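Local coordinates for DNA-binding protein Sso10a-2 (Sulfolobus solfataricus, PDB 4HW0) that binds DNA, probably through its winged-helix domain, and is thought to help compact and organise the archaeal chromosome, at residues G35-Y38 with V39-Q42. Residues are numbered along the deposited sequence; the frame is centred on the assembly and turned at random.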
ATOM      1  N   GLY A  35      -8.215  -5.384  21.897  1.00 29.30           N
ATOM      2  CA  GLY A  35      -7.244  -6.445  22.053  1.00 31.12           C
ATOM      3  C   GLY A  35      -5.846  -5.911  22.324  1.00 31.16           C
ATOM      4  O   GLY A  35      -4.896  -6.365  21.731  1.00 29.46           O
ATOM      5  N   ILE A  36      -5.757  -4.985  23.262  1.00 30.31           N
ATOM      6  CA  ILE A  36      -4.495  -4.390  23.700  1.00 31.01           C
ATOM      7  C   ILE A  36      -4.416  -4.302  25.216  1.00 32.90           C
ATOM      8  O   ILE A  36      -5.459  -4.179  25.884  1.00 35.61           O
ATOM      9  CB  ILE A  36      -4.327  -2.940  23.152  1.00 27.66           C
ATOM     10  CG1 ILE A  36      -5.434  -2.000  23.636  1.00 27.02           C
ATOM     11  CG2 ILE A  36      -4.247  -2.946  21.648  1.00 27.71           C
ATOM     12  CD1 ILE A  36      -5.420  -0.627  23.000  1.00 25.44           C
ATOM     13  N   ASN A  37      -3.192  -4.356  25.758  1.00 32.22           N
ATOM     14  CA  ASN A  37      -3.026  -4.331  27.171  1.00 31.95           C
ATOM     15  C   ASN A  37      -3.176  -2.919  27.732  1.00 32.01           C
ATOM     16  O   ASN A  37      -3.286  -1.954  26.996  1.00 29.82           O
ATOM     17  CB  ASN A  37      -1.722  -5.031  27.591  1.00 33.24           C
ATOM     18  CG  ASN A  37      -0.502  -4.258  27.217  1.00 32.30           C
ATOM     19  OD1 ASN A  37      -0.418  -3.049  27.473  1.00 32.06           O
ATOM     20  ND2 ASN A  37       0.487  -4.952  26.655  1.00 32.32           N
ATOM     21  N   TYR A  38      -3.214  -2.821  29.033  1.00 32.44           N
ATOM     22  CA  TYR A  38      -3.480  -1.564  29.711  1.00 34.65           C
ATOM     23  C   TYR A  38      -2.429  -0.474  29.404  1.00 34.08           C
ATOM     24  O   TYR A  38      -2.782   0.704  29.249  1.00 30.01           O
ATOM     25  CB  TYR A  38      -3.587  -1.800  31.211  1.00 39.20           C
ATOM     26  CG  TYR A  38      -3.848  -0.556  32.003  1.00 43.66           C
ATOM     27  CD1 TYR A  38      -5.130  -0.094  32.189  1.00 49.80           C
ATOM     28  CD2 TYR A  38      -2.801   0.164  32.553  1.00 46.27           C
ATOM     29  CE1 TYR A  38      -5.374   1.071  32.903  1.00 52.50           C
ATOM     30  CE2 TYR A  38      -3.020   1.321  33.270  1.00 49.84           C
ATOM     31  CZ  TYR A  38      -4.309   1.776  33.444  1.00 52.95           C
ATOM     32  OH  TYR A  38      -4.510   2.958  34.125  1.00 53.12           O
ATOM     33  N   VAL A  39      -1.164  -0.888  29.281  1.00 34.07           N
ATOM     34  CA  VAL A  39      -0.060   0.023  28.993  1.00 34.09           C
ATOM     35  C   VAL A  39      -0.204   0.597  27.602  1.00 32.39           C
ATOM     36  O   VAL A  39      -0.162   1.841  27.413  1.00 31.80           O
ATOM     37  CB  VAL A  39       1.297  -0.712  29.170  1.00 36.91           C
ATOM     38  CG1 VAL A  39       2.461   0.203  28.822  1.00 38.61           C
ATOM     39  CG2 VAL A  39       1.415  -1.206  30.600  1.00 37.61           C
ATOM     40  N   VAL A  40      -0.457  -0.259  26.627  1.00 30.79           N
ATOM     41  CA  VAL A  40      -0.718   0.210  25.246  1.00 30.83           C
ATOM     42  C   VAL A  40      -1.963   1.064  25.199  1.00 29.61           C
ATOM     43  O   VAL A  40      -1.990   2.082  24.565  1.00 30.00           O
ATOM     44  CB  VAL A  40      -0.828  -0.990  24.288  1.00 31.56           C
ATOM     45  CG1 VAL A  40      -1.189  -0.555  22.890  1.00 30.81           C
ATOM     46  CG2 VAL A  40       0.467  -1.812  24.278  1.00 34.16           C
ATOM     47  N   ALA A  41      -3.034   0.628  25.879  1.00 30.46           N
ATOM     48  CA  ALA A  41      -4.283   1.371  25.848  1.00 28.48           C
ATOM     49  C   ALA A  41      -4.071   2.777  26.388  1.00 28.32           C
ATOM     50  O   ALA A  41      -4.513   3.758  25.791  1.00 26.34           O
ATOM     51  CB  ALA A  41      -5.360   0.682  26.645  1.00 28.21           C
ATOM     52  N   GLN A  42      -3.359   2.889  27.512  1.00 29.80           N
ATOM     53  CA  GLN A  42      -3.125   4.210  28.131  1.00 32.32           C
ATOM     54  C   GLN A  42      -2.412   5.162  27.155  1.00 30.57           C
ATOM     55  O   GLN A  42      -2.782   6.372  26.989  1.00 27.23           O
ATOM     56  CB  GLN A  42      -2.256   3.997  29.388  1.00 38.40           C
ATOM     57  CG  GLN A  42      -2.639   4.826  30.516  1.00 47.61           C
ATOM     58  CD  GLN A  42      -4.100   4.626  30.786  1.00 56.64           C
ATOM     59  OE1 GLN A  42      -4.835   5.586  31.012  1.00 65.24           O
ATOM     60  NE2 GLN A  42      -4.550   3.374  30.697  1.00 63.33           N
TER
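N37 caps the amino end of helix 38-50: its OD1 accepts the backbone N-H of V40 in a nearly straight bond (2.9 Å, 171° at the hydrogen), the donor coming in tilted from the side-chain carbonyl plane. With CG between the backbone N and the carbonyl carbon (chi1 71°), OD1 is brought round to that N-H in the first turn. The same residue also starts the helical bonding, its backbone O receiving A41 N at 2.8 Å, and Y38 O takes Q42 N one residue on. Outside these bonds, the side chain of Q42 bends at chi2 and brings NE2 over one face of the Y38 ring, with the amide and ring planes 29° apart. NE2 sits toward the rim near CE1 and CZ, 3.2 Å from Y38 CZ, a polar group resting on an aromatic face. CG2 of V40 lies against the N37 amide, 3.5 Å from OD1, while its CG1 packs on I36 CB at 4.0 Å. From I36 the longer branch reaches on to A41, CD1 meeting CA at 3.7 Å and CB at 3.9 Å; cut back to an alanine here, the side chain would keep CB but is likely to leave a gap beside A41 and weaker packing on V40. G35, with positive phi, ends the helical run of 27-34, and I36 and N37 carry the chain into helix 38-50: this is the turn of the helix-turn-helix, and helix 38-50 is probably the recognition helix, as in other winged-helix proteins. Across that turn Y38 packs on I27 and I31, and A41 on I27 and V30, so the first turn of helix 38-50 lies against helix 27-34.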